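Local structure of NDP-N-acetyl-D-galactosaminuronic acid dehydrogenase (Methanosarcina mazei Go1, 3G79) at residues V183-G186 with R187-K190; M259-V263 with Y264-T268; A287-G291 with H292-K296; K349-G353 with S354-M358; V397-G401 with V402-D406. The protein probably catalyses the NAD-dependent oxidation of UDP-N-acetyl-D-mannosamine to UDP-N-acetyl-D-mannosaminouronate, consuming two NAD(+) for each sugar. All blocks are in the same frame, centred on the assembly; numbering follows the deposited sequence.

In the fold
All five contacts are local and follow one another in series along the chain; none nests in or crosses another. In the NAD-binding domain, contact 1 closes the turn that leads from the loop after strand 175-178 into helix 188-194. Contacts 2 and 3 belong to the central domain. Contact 2 joins the end of helix 228-258 to the start of helix 263-271, close to the second subunit. Contact 3 leads into helix 293-305, the next helix along the chain. Contacts 4 and 5 both reach the parallel six-stranded sheet. Contact 4 leads into strand 355-359 inside that sheet, contact 5 into the weakly bonded strand 404-405 at its edge; their centres are about 20 Å apart.

Contact 1: V183-G186 with R187-K190; sequences VMVG and RLLK
A type II beta turn runs from Met184 to Arg187 and is closed by Arg187 N donating to Met184 O at 3.0 Å. That bond is bent, with an angle of 141° at the hydrogen. Gly186 holds the third place of the turn with a positive phi of 78°, which favours glycine. Arg187 is the N-cap residue of helix 188-194.

The side chains of Met184 and Arg187 leave the turn side by side and point the same way. Arg187 is extended from CG to NE. Met184 bends at its last torsion (chi3 -79°), and this lays its methyl over one face of the guanidinium, offset toward the rim. Met184 CE lies 3.4 Å from Arg187 NE. Met184 SD is 3.7 Å from Arg187 NH1.

Leu188 turns back toward Met184 O and Val183, but the place of its CD1 is doubtful. Outside the segments, Glu73 accepts from Gly186 N and Leu188 N with its two carboxylate oxygens, and Leu188 rests on Pro32 of helix 30-39.

The thioether therefore covers the charged group by dispersion over its face, without using any guanidinium N-H, while the turn is closed by a backbone bond and Glu73 holds two further N-H groups.

Contact 2: M259-V263 with Y264-T268; sequences MGINV and YDVRT
The Tyr264 ring has Val263 CG1 over one face and Asn262 OD1 at its edge, near the ring plane. The methyl makes a CH-pi contact: Val263 CG1 is 3.8 Å from the centroid of the Tyr264 ring and 18° off the normal. The Asn262 amide stands almost perpendicular to the ring, at 84°.

Asn262 is the N-cap of helix 263-271. Its CG is anti to the backbone N (chi1 -162°), which brings the amide back over the helix start. Asn262 OD1 accepts from Tyr264 N at 3.0 Å, with the donor above the amide plane. The other end of the amide reaches Asp265 through a water, which lies 3.0 Å from Asn262 ND2 and 2.7 Å from Asp265 OD2. After a weak bond from Val266 N to Asn262 O, Arg267 N makes a nearly straight 2.8 Å bond to Val263 O. Ile261 CD1 packs on Val266 CG2 at 3.7 Å.

A leucine in place of Asn262 would probably leave Tyr264 N without its capping acceptor and the water without one of its two anchors.

Asp265 also touches Met226 of the second subunit. The cap thus satisfies a helix-start N-H, and a water links it to Asp265 OD2 beside the subunit interface.

Contact 3: A287-G291 with H292-K296; sequences AGVGG and HCLTK
Thr295 has its OG1 between its backbone N and carbonyl carbon (chi1 50°), which turns the hydroxyl back to Gly291. Val289 swings CG1 to the far side from its own backbone N (chi1 168°), and this sets the methyl against Leu294. With these torsions both side chains bridge the glycine-rich loop and the helix that follows, 293-305.

Thr295 OG1 lies 2.7 Å from Gly291 O and 3.0 Å from His292 O. Its one proton can serve either carbonyl. Thr295 CG2 meets Val289 O at 3.7 Å. The side chains of Val289 and Leu294 cross at about a right angle. Val289 CG1 touches Leu294 CB at 3.8 Å and Leu294 CD1 at 4.0 Å.

His292, just ahead of the helical residues, is tied to Lys296. Lys296 NZ donates to His292 ND1 at 3.1 Å, from a position 31° out of the ring plane. Replacing His292 by alanine would probably leave Lys296 NZ without this acceptor and the lysine chain freer to turn.

The backbone angles of Gly291 leave no room for a side chain beside the Gly290 carbonyl. Cys293 packs on Lys235 and Asn239 of helix 228-258. Enzymes of this family use a catalytic cysteine in a glycine-rich motif of this kind, and Cys293 is probably its counterpart. Just ahead of that cysteine, Gly291 O has Asn372 ND2 as a donor, with the Thr295 hydroxyl close by.

Contact 4: K349-G353 with S354-M358; sequences KKMDG and SKVAM
Met351 and Val356 meet with their side chains at about a right angle. The touching atoms are Met351 SD and Val356 CG2, 3.7 Å apart. The Met351 chain bends twice, at chi2 (57°) and chi3 (70°). The bends curl the thioether so that the sulfur, not the terminal methyl, faces the valine.

Ser354 is directed differently. Its OG lies beside its own backbone N and turns back over the preceding turn. Ser354 OG is 3.1 Å from Met351 O, at most a weak bond, since its proton may go elsewhere. The hydroxyl is also modelled too close to Lys350 O, which makes its exact place doubtful.

The firm polar link is in the backbone. Ser354 N donates to Met351 O at 3.1 Å with an angle of 152°, and closes a type II beta turn from Met351 to Ser354. The donor sits above the carbonyl plane. Gly353 takes the positive phi of this turn.

Strand 355-359 starts here, inside the parallel sheet, and Ser354 and Val356 bond through their backbones to Ser388. Met351 also packs on Tyr337, Thr340 and Val341 of helix 321-345, and Val356 on Tyr378 of helix 375-385.

The sulfur contact is therefore apolar and buried between the sheet and helices 321-345 and 375-385. The turn is closed at one carbonyl, Met351 O, which takes the Ser354 N-H.

Contact 5: V397-G401 with V402-D406; sequences VNYPG and VEISD
Tyr399 OH, at the end of a ring that packs on Val402, is hydrogen-bonded to Glu376 OE2 and weakly to Ala370 O. The ring stands on a type II beta turn that runs from Tyr399 to Val402. The turn leads into the weakly bonded strand 404-405, at the edge, within this chain, of the parallel sheet in the UDP-binding domain. Gly401 takes the positive phi of the turn, 60°.

Tyr399 swings its ring away from its own backbone N (chi1 -160°), and the ring runs alongside Val402, with both side chains pointing the same way. Tyr399 CD2 touches Val402 CB at 3.6 Å and Val402 CG1 at 3.9 Å. The ring is met obliquely by the valine. Pro400 CD lies over one ring face, 3.3 Å above the plane of the Tyr399 ring and offset toward its rim.

Trp361 joins the group from outside. It makes an edge-to-face contact with Tyr399 and also touches Val402 and Ile404. Farther along, Ser405 bonds through its backbone to Val391 of strand 388-392.

The polar end of the tyrosine is thus held outside the turn, while its near end is packed by apolar groups. On that near side, the methyl Ile404 CD1 rests 3.6 Å from Tyr399 CB.

Contact 1: V183-G186 with R187-K190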
loop_
_atom_site.group_PDB
_atom_site.type_symbol
_atom_site.label_atom_id
_atom_site.label_comp_id
_atom_site.label_asym_id
_atom_site.label_seq_id
_atom_site.Cartn_x
_atom_site.Cartn_y
_atom_site.Cartn_z
ATOM N N VAL A 183 -1.345 16.975 13.506
ATOM C CA VAL A 183 -0.554 18.039 14.074
ATOM C C VAL A 183 0.461 17.377 15.016
ATOM O O VAL A 183 0.196 16.271 15.528
ATOM C CB VAL A 183 -1.508 18.980 14.846
ATOM C CG1 VAL A 183 -0.916 19.463 16.153
ATOM C CG2 VAL A 183 -1.967 20.135 13.950
ATOM N N MET A 184 1.629 18.006 15.212
ATOM C CA MET A 184 2.505 17.636 16.345
ATOM C C MET A 184 3.099 18.834 17.057
ATOM O O MET A 184 3.349 19.877 16.439
ATOM C CB MET A 184 3.587 16.588 15.996
ATOM C CG MET A 184 4.204 16.665 14.600
ATOM S SD MET A 184 5.595 15.500 14.337
ATOM C CE MET A 184 6.943 16.383 15.159
ATOM N N VAL A 185 3.296 18.678 18.371
ATOM C CA VAL A 185 3.898 19.727 19.195
ATOM C C VAL A 185 5.280 20.048 18.637
ATOM O O VAL A 185 5.906 19.183 18.002
ATOM C CB VAL A 185 3.968 19.357 20.686
ATOM C CG1 VAL A 185 2.584 19.457 21.317
ATOM C CG2 VAL A 185 4.560 17.956 20.878
ATOM N N GLY A 186 5.730 21.291 18.841
ATOM C CA GLY A 186 6.949 21.785 18.201
ATOM C C GLY A 186 6.748 22.176 16.734
ATOM O O GLY A 186 7.530 22.973 16.187
ATOM N N ARG A 187 5.711 21.613 16.104
ATOM C CA ARG A 187 5.375 21.902 14.706
ATOM C C ARG A 187 3.906 22.388 14.530
ATOM O O ARG A 187 3.280 22.121 13.497
ATOM C CB ARG A 187 5.630 20.662 13.816
ATOM C CG ARG A 187 7.092 20.145 13.665
ATOM C CD ARG A 187 7.170 19.084 12.507
ATOM N NE ARG A 187 8.305 18.149 12.555
ATOM C CZ ARG A 187 8.341 16.950 11.952
ATOM N NH1 ARG A 187 7.308 16.498 11.245
ATOM N NH2 ARG A 187 9.425 16.188 12.053
ATOM N N LEU A 188 3.360 23.075 15.539
ATOM C CA LEU A 188 1.917 23.425 15.561
ATOM C C LEU A 188 1.490 24.437 14.472
ATOM O O LEU A 188 0.618 24.146 13.639
ATOM C CB LEU A 188 1.462 23.895 16.958
ATOM C CG LEU A 188 0.649 23.008 17.937
ATOM C CD1 LEU A 188 0.870 21.539 17.776
ATOM C CD2 LEU A 188 0.884 23.372 19.413
ATOM N N LEU A 189 2.108 25.613 14.488
ATOM C CA LEU A 189 1.810 26.646 13.520
ATOM C C LEU A 189 1.920 26.220 12.050
ATOM O O LEU A 189 1.033 26.554 11.263
ATOM C CB LEU A 189 2.632 27.892 13.798
ATOM C CG LEU A 189 2.014 28.899 14.754
ATOM C CD1 LEU A 189 1.662 28.277 16.076
ATOM C CD2 LEU A 189 2.944 30.117 14.963
ATOM N N LYS A 190 2.964 25.484 11.668
ATOM C CA LYS A 190 3.095 25.166 10.248
ATOM C C LYS A 190 2.273 23.987 9.825
ATOM O O LYS A 190 1.861 23.918 8.663
ATOM C CB LYS A 190 4.549 25.050 9.726
ATOM C CG LYS A 190 5.563 24.323 10.594
ATOM C CD LYS A 190 6.968 24.876 10.295
ATOM C CE LYS A 190 7.004 26.428 10.398
ATOM N NZ LYS A 190 8.209 27.067 9.745
#

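Contact 2: M259-V263 with Y264-T268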
loop_
_atom_site.group_PDB
_atom_site.type_symbol
_atom_site.label_atom_id
_atom_site.label_comp_id
_atom_site.label_asym_id
_atom_site.label_seq_id
_atom_site.Cartn_x
_atom_site.Cartn_y
_atom_site.Cartn_z
ATOM N N MET A 259 11.787 -19.200 3.354
ATOM C CA MET A 259 12.420 -19.535 2.072
ATOM C C MET A 259 13.928 -19.326 2.189
ATOM O O MET A 259 14.672 -19.474 1.223
ATOM C CB MET A 259 11.806 -18.747 0.868
ATOM C CG MET A 259 10.476 -19.313 0.303
ATOM S SD MET A 259 9.611 -18.396 -1.037
ATOM C CE MET A 259 8.905 -17.212 0.100
ATOM N N GLY A 260 14.395 -18.991 3.383
ATOM C CA GLY A 260 15.826 -18.808 3.545
ATOM C C GLY A 260 16.347 -17.631 2.726
ATOM O O GLY A 260 17.517 -17.632 2.349
ATOM N N ILE A 261 15.506 -16.614 2.472
ATOM C CA ILE A 261 15.960 -15.420 1.707
ATOM C C ILE A 261 15.872 -14.087 2.488
ATOM O O ILE A 261 15.154 -13.991 3.456
ATOM C CB ILE A 261 15.212 -15.253 0.374
ATOM C CG1 ILE A 261 13.694 -15.172 0.625
ATOM C CG2 ILE A 261 15.605 -16.380 -0.588
ATOM C CD1 ILE A 261 12.858 -14.567 -0.549
ATOM N N ASN A 262 16.571 -13.068 2.033
ATOM C CA ASN A 262 16.619 -11.774 2.712
ATOM C C ASN A 262 15.412 -10.932 2.417
ATOM O O ASN A 262 15.251 -10.536 1.252
ATOM C CB ASN A 262 17.865 -10.977 2.240
ATOM C CG ASN A 262 18.225 -9.835 3.186
ATOM O OD1 ASN A 262 17.392 -9.413 3.991
ATOM N ND2 ASN A 262 19.464 -9.342 3.103
ATOM N N VAL A 263 14.592 -10.595 3.430
ATOM C CA VAL A 263 13.460 -9.667 3.162
ATOM C C VAL A 263 13.926 -8.344 2.526
ATOM O O VAL A 263 13.230 -7.790 1.667
ATOM C CB VAL A 263 12.477 -9.404 4.379
ATOM C CG1 VAL A 263 13.119 -8.582 5.444
ATOM C CG2 VAL A 263 11.183 -8.683 3.908
ATOM N N TYR A 264 15.095 -7.850 2.934
ATOM C CA TYR A 264 15.530 -6.517 2.506
ATOM C C TYR A 264 15.926 -6.445 1.045
ATOM O O TYR A 264 15.792 -5.423 0.439
ATOM C CB TYR A 264 16.588 -5.939 3.443
ATOM C CG TYR A 264 16.028 -5.794 4.821
ATOM C CD1 TYR A 264 15.159 -4.755 5.141
ATOM C CD2 TYR A 264 16.280 -6.742 5.784
ATOM C CE1 TYR A 264 14.595 -4.649 6.405
ATOM C CE2 TYR A 264 15.706 -6.647 7.036
ATOM C CZ TYR A 264 14.894 -5.594 7.342
ATOM O OH TYR A 264 14.357 -5.529 8.592
ATOM N N ASP A 265 16.340 -7.557 0.467
ATOM C CA ASP A 265 16.671 -7.590 -0.940
ATOM C C ASP A 265 15.366 -7.645 -1.717
ATOM O O ASP A 265 15.228 -7.015 -2.772
ATOM C CB ASP A 265 17.505 -8.827 -1.264
ATOM C CG ASP A 265 18.942 -8.750 -0.737
ATOM O OD1 ASP A 265 19.556 -7.645 -0.626
ATOM O OD2 ASP A 265 19.468 -9.845 -0.458
ATOM N N VAL A 266 14.398 -8.381 -1.185
ATOM C CA VAL A 266 13.100 -8.471 -1.848
ATOM C C VAL A 266 12.567 -7.071 -1.851
ATOM O O VAL A 266 12.345 -6.496 -2.921
ATOM C CB VAL A 266 12.174 -9.572 -1.234
ATOM C CG1 VAL A 266 10.814 -9.671 -1.944
ATOM C CG2 VAL A 266 12.895 -10.952 -1.337
ATOM N N ARG A 267 12.515 -6.483 -0.669
ATOM C CA ARG A 267 12.025 -5.123 -0.477
ATOM C C ARG A 267 12.725 -4.027 -1.333
ATOM O O ARG A 267 12.046 -3.214 -1.990
ATOM C CB ARG A 267 12.082 -4.744 0.993
ATOM C CG ARG A 267 11.735 -3.302 1.175
ATOM C CD ARG A 267 11.708 -2.885 2.609
ATOM N NE ARG A 267 11.212 -1.534 2.598
ATOM C CZ ARG A 267 11.928 -0.479 2.237
ATOM N NH1 ARG A 267 13.198 -0.618 1.931
ATOM N NH2 ARG A 267 11.369 0.722 2.217
ATOM N N THR A 268 14.055 -3.985 -1.355
ATOM C CA THR A 268 14.706 -3.040 -2.288
ATOM C C THR A 268 14.361 -3.329 -3.766
ATOM O O THR A 268 14.030 -2.404 -4.522
ATOM C CB THR A 268 16.219 -2.662 -1.989
ATOM O OG1 THR A 268 17.025 -2.733 -3.179
ATOM C CG2 THR A 268 16.833 -3.476 -0.919
HETATM O O HOH W 1 21.624 -9.552 1.068
#

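Contact 3: A287-G291 with H292-K296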
loop_
_atom_site.group_PDB
_atom_site.type_symbol
_atom_site.label_atom_id
_atom_site.label_comp_id
_atom_site.label_asym_id
_atom_site.label_seq_id
_atom_site.Cartn_x
_atom_site.Cartn_y
_atom_site.Cartn_z
ATOM N N ALA A 287 9.216 -5.722 15.112
ATOM C CA ALA A 287 8.760 -6.442 16.296
ATOM C C ALA A 287 7.320 -6.164 16.638
ATOM O O ALA A 287 6.777 -6.811 17.505
ATOM C CB ALA A 287 9.652 -6.104 17.495
ATOM N N GLY A 288 6.681 -5.215 15.963
ATOM C CA GLY A 288 5.261 -5.006 16.188
ATOM C C GLY A 288 4.827 -3.580 16.007
ATOM O O GLY A 288 5.646 -2.745 15.717
ATOM N N VAL A 289 3.531 -3.302 16.159
ATOM C CA VAL A 289 3.001 -1.964 15.949
ATOM C C VAL A 289 2.519 -1.404 17.302
ATOM O O VAL A 289 1.867 -2.099 18.105
ATOM C CB VAL A 289 1.824 -1.998 14.939
ATOM C CG1 VAL A 289 1.080 -0.689 14.912
ATOM C CG2 VAL A 289 2.277 -2.431 13.560
ATOM N N GLY A 290 2.850 -0.141 17.564
ATOM C CA GLY A 290 2.435 0.469 18.816
ATOM C C GLY A 290 1.578 1.655 18.506
ATOM O O GLY A 290 1.364 1.951 17.328
ATOM N N GLY A 291 1.123 2.347 19.563
ATOM C CA GLY A 291 0.396 3.632 19.462
ATOM C C GLY A 291 -1.090 3.463 19.701
ATOM O O GLY A 291 -1.540 2.374 20.070
ATOM N N HIS A 292 -1.874 4.520 19.518
ATOM C CA HIS A 292 -3.312 4.409 19.678
ATOM C C HIS A 292 -3.963 4.172 18.339
ATOM O O HIS A 292 -4.580 3.126 18.106
ATOM C CB HIS A 292 -3.900 5.660 20.307
ATOM C CG HIS A 292 -3.540 5.828 21.736
ATOM N ND1 HIS A 292 -3.836 4.875 22.690
ATOM C CD2 HIS A 292 -2.909 6.837 22.387
ATOM C CE1 HIS A 292 -3.396 5.288 23.869
ATOM N NE2 HIS A 292 -2.832 6.477 23.714
ATOM N N CYS A 293 -3.822 5.176 17.474
ATOM C CA CYS A 293 -4.402 5.209 16.120
ATOM C C CYS A 293 -4.200 3.900 15.363
ATOM O O CYS A 293 -5.146 3.170 15.154
ATOM C CB CYS A 293 -3.838 6.411 15.335
ATOM S SG CYS A 293 -4.438 7.969 16.041
ATOM N N LEU A 294 -2.951 3.609 15.028
ATOM C CA LEU A 294 -2.550 2.418 14.297
ATOM C C LEU A 294 -3.092 1.087 14.811
ATOM O O LEU A 294 -3.290 0.179 14.023
ATOM C CB LEU A 294 -1.014 2.350 14.236
ATOM C CG LEU A 294 -0.316 3.010 13.058
ATOM C CD1 LEU A 294 1.205 2.950 13.212
ATOM C CD2 LEU A 294 -0.738 2.322 11.770
ATOM N N THR A 295 -3.294 0.964 16.127
ATOM C CA THR A 295 -3.784 -0.275 16.732
ATOM C C THR A 295 -5.325 -0.304 16.898
ATOM O O THR A 295 -5.912 -1.346 17.139
ATOM C CB THR A 295 -3.113 -0.544 18.142
ATOM O OG1 THR A 295 -3.200 0.609 18.986
ATOM C CG2 THR A 295 -1.658 -0.900 18.022
ATOM N N LYS A 296 -5.996 0.830 16.769
ATOM C CA LYS A 296 -7.382 0.915 17.223
ATOM C C LYS A 296 -8.336 1.361 16.158
ATOM O O LYS A 296 -9.525 1.078 16.225
ATOM C CB LYS A 296 -7.507 1.856 18.412
ATOM C CG LYS A 296 -7.370 1.146 19.684
ATOM C CD LYS A 296 -6.429 1.861 20.604
ATOM C CE LYS A 296 -7.041 3.111 21.231
ATOM N NZ LYS A 296 -6.513 3.243 22.621
#

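Contact 4: K349-G353 with S354-M358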
loop_
_atom_site.group_PDB
_atom_site.type_symbol
_atom_site.label_atom_id
_atom_site.label_comp_id
_atom_site.label_asym_id
_atom_site.label_seq_id
_atom_site.Cartn_x
_atom_site.Cartn_y
_atom_site.Cartn_z
ATOM N N LYS A 349 19.937 -24.547 25.046
ATOM C CA LYS A 349 19.291 -23.731 26.110
ATOM C C LYS A 349 17.771 -23.525 25.923
ATOM O O LYS A 349 17.255 -23.616 24.815
ATOM C CB LYS A 349 19.986 -22.370 26.271
ATOM C CG LYS A 349 21.483 -22.461 26.495
ATOM C CD LYS A 349 22.186 -21.189 26.052
ATOM C CE LYS A 349 22.737 -20.346 27.208
ATOM N NZ LYS A 349 23.765 -19.308 26.763
ATOM N N LYS A 350 17.072 -23.248 27.019
ATOM C CA LYS A 350 15.616 -23.023 27.033
ATOM C C LYS A 350 15.269 -21.701 27.717
ATOM O O LYS A 350 15.962 -21.257 28.623
ATOM C CB LYS A 350 14.901 -24.143 27.802
ATOM C CG LYS A 350 15.370 -25.600 27.513
ATOM C CD LYS A 350 14.737 -26.179 26.228
ATOM C CE LYS A 350 15.278 -27.577 25.899
ATOM N NZ LYS A 350 14.460 -28.190 24.797
ATOM N N MET A 351 14.167 -21.085 27.323
ATOM C CA MET A 351 13.795 -19.796 27.923
ATOM C C MET A 351 13.883 -19.787 29.445
ATOM O O MET A 351 14.424 -18.826 30.039
ATOM C CB MET A 351 12.411 -19.333 27.446
ATOM C CG MET A 351 12.071 -17.861 27.762
ATOM S SD MET A 351 13.235 -16.626 27.124
ATOM C CE MET A 351 12.902 -16.743 25.377
ATOM N N ASP A 352 13.390 -20.847 30.073
ATOM C CA ASP A 352 13.352 -20.938 31.536
ATOM C C ASP A 352 14.762 -20.883 32.184
ATOM O O ASP A 352 15.674 -21.628 31.798
ATOM C CB ASP A 352 12.595 -22.206 31.974
ATOM C CG ASP A 352 12.359 -22.282 33.487
ATOM O OD1 ASP A 352 12.578 -21.290 34.237
ATOM O OD2 ASP A 352 11.949 -23.374 33.941
ATOM N N GLY A 353 14.913 -20.000 33.170
ATOM C CA GLY A 353 16.162 -19.816 33.878
ATOM C C GLY A 353 17.178 -18.971 33.141
ATOM O O GLY A 353 18.235 -18.659 33.688
ATOM N N SER A 354 16.878 -18.637 31.889
ATOM C CA SER A 354 17.768 -17.819 31.071
ATOM C C SER A 354 17.491 -16.343 31.317
ATOM O O SER A 354 16.354 -15.957 31.572
ATOM C CB SER A 354 17.554 -18.113 29.574
ATOM O OG SER A 354 17.363 -19.490 29.336
ATOM N N LYS A 355 18.514 -15.511 31.209
ATOM C CA LYS A 355 18.307 -14.065 31.294
ATOM C C LYS A 355 18.214 -13.417 29.895
ATOM O O LYS A 355 19.105 -13.645 29.061
ATOM C CB LYS A 355 19.392 -13.396 32.153
ATOM C CG LYS A 355 19.458 -11.884 31.943
ATOM C CD LYS A 355 20.376 -11.220 32.955
ATOM C CE LYS A 355 20.436 -9.728 32.740
ATOM N NZ LYS A 355 21.303 -9.084 33.773
ATOM N N VAL A 356 17.151 -12.615 29.680
ATOM C CA VAL A 356 16.914 -11.821 28.459
ATOM C C VAL A 356 17.123 -10.310 28.679
ATOM O O VAL A 356 16.548 -9.711 29.579
ATOM C CB VAL A 356 15.467 -12.033 27.918
ATOM C CG1 VAL A 356 15.215 -11.237 26.635
ATOM C CG2 VAL A 356 15.176 -13.510 27.662
ATOM N N ALA A 357 17.960 -9.694 27.860
ATOM C CA ALA A 357 18.123 -8.226 27.855
ATOM C C ALA A 357 17.326 -7.667 26.698
ATOM O O ALA A 357 17.648 -7.905 25.507
ATOM C CB ALA A 357 19.608 -7.804 27.740
ATOM N N MET A 358 16.248 -6.987 27.076
ATOM C CA MET A 358 15.427 -6.199 26.186
ATOM C C MET A 358 16.082 -4.852 25.917
ATOM O O MET A 358 16.141 -3.964 26.788
ATOM C CB MET A 358 14.054 -6.001 26.813
ATOM C CG MET A 358 13.305 -7.340 26.957
ATOM S SD MET A 358 11.553 -7.216 27.129
ATOM C CE MET A 358 11.209 -8.730 27.867
#

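Contact 5: V397-G401 with V402-D406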
loop_
_atom_site.group_PDB
_atom_site.type_symbol
_atom_site.label_atom_id
_atom_site.label_comp_id
_atom_site.label_asym_id
_atom_site.label_seq_id
_atom_site.Cartn_x
_atom_site.Cartn_y
_atom_site.Cartn_z
ATOM N N VAL A 397 11.317 6.886 30.763
ATOM C CA VAL A 397 11.382 6.849 32.203
ATOM C C VAL A 397 9.956 6.708 32.748
ATOM O O VAL A 397 9.011 7.315 32.219
ATOM C CB VAL A 397 12.171 8.077 32.774
ATOM C CG1 VAL A 397 11.349 9.364 32.688
ATOM C CG2 VAL A 397 12.688 7.803 34.199
ATOM N N ASN A 398 9.798 5.870 33.771
ATOM C CA ASN A 398 8.548 5.787 34.535
ATOM C C ASN A 398 7.418 5.130 33.774
ATOM O O ASN A 398 6.412 5.772 33.457
ATOM C CB ASN A 398 8.102 7.170 35.047
ATOM C CG ASN A 398 8.858 7.606 36.286
ATOM O OD1 ASN A 398 9.265 8.764 36.400
ATOM N ND2 ASN A 398 9.050 6.679 37.224
ATOM N N TYR A 399 7.592 3.853 33.465
ATOM C CA TYR A 399 6.491 3.085 32.920
ATOM C C TYR A 399 5.738 2.532 34.111
ATOM O O TYR A 399 6.359 2.180 35.132
ATOM C CB TYR A 399 6.971 1.959 32.002
ATOM C CG TYR A 399 5.922 1.434 31.048
ATOM C CD1 TYR A 399 5.618 2.115 29.868
ATOM C CD2 TYR A 399 5.237 0.252 31.314
ATOM C CE1 TYR A 399 4.676 1.625 28.975
ATOM C CE2 TYR A 399 4.268 -0.239 30.427
ATOM C CZ TYR A 399 4.007 0.455 29.267
ATOM O OH TYR A 399 3.070 -0.025 28.389
ATOM N N PRO A 400 4.395 2.481 34.004
ATOM C CA PRO A 400 3.616 1.982 35.142
ATOM C C PRO A 400 3.817 0.462 35.394
ATOM O O PRO A 400 3.646 -0.356 34.471
ATOM C CB PRO A 400 2.163 2.335 34.758
ATOM C CG PRO A 400 2.278 3.281 33.547
ATOM C CD PRO A 400 3.539 2.913 32.879
ATOM N N GLY A 401 4.200 0.132 36.635
ATOM C CA GLY A 401 4.388 -1.246 37.118
ATOM C C GLY A 401 5.424 -2.074 36.368
ATOM O O GLY A 401 5.309 -3.296 36.317
ATOM N N VAL A 402 6.431 -1.409 35.792
ATOM C CA VAL A 402 7.457 -2.036 34.936
ATOM C C VAL A 402 8.754 -1.212 35.029
ATOM O O VAL A 402 8.758 -0.032 34.697
ATOM C CB VAL A 402 6.952 -2.132 33.448
ATOM C CG1 VAL A 402 8.085 -2.228 32.456
ATOM C CG2 VAL A 402 6.007 -3.301 33.258
ATOM N N GLU A 403 9.851 -1.828 35.474
ATOM C CA GLU A 403 11.109 -1.077 35.684
ATOM C C GLU A 403 12.101 -1.100 34.512
ATOM O O GLU A 403 12.500 -2.160 34.056
ATOM C CB GLU A 403 11.788 -1.419 37.034
ATOM C CG GLU A 403 11.733 -2.880 37.499
ATOM C CD GLU A 403 12.419 -3.111 38.874
ATOM O OE1 GLU A 403 12.075 -4.108 39.554
ATOM O OE2 GLU A 403 13.297 -2.306 39.273
ATOM N N ILE A 404 12.464 0.093 34.034
ATOM C CA ILE A 404 13.267 0.301 32.816
ATOM C C ILE A 404 14.573 0.937 33.233
ATOM O O ILE A 404 14.595 1.752 34.151
ATOM C CB ILE A 404 12.556 1.273 31.761
ATOM C CG1 ILE A 404 11.361 0.629 31.037
ATOM C CG2 ILE A 404 13.507 1.702 30.648
ATOM C CD1 ILE A 404 10.147 0.347 31.858
ATOM N N SER A 405 15.662 0.599 32.554
ATOM C CA SER A 405 16.964 1.131 32.966
ATOM C C SER A 405 17.692 1.957 31.883
ATOM O O SER A 405 17.553 1.711 30.675
ATOM C CB SER A 405 17.847 0.001 33.531
ATOM O OG SER A 405 19.138 0.462 33.874
ATOM N N ASP A 406 18.435 2.946 32.362
ATOM C CA ASP A 406 19.329 3.795 31.574
ATOM C C ASP A 406 20.556 3.022 31.048
ATOM O O ASP A 406 20.901 3.144 29.876
ATOM C CB ASP A 406 19.794 5.000 32.424
ATOM C CG ASP A 406 19.704 4.723 33.941
ATOM O OD1 ASP A 406 18.564 4.577 34.451
ATOM O OD2 ASP A 406 20.755 4.626 34.633
#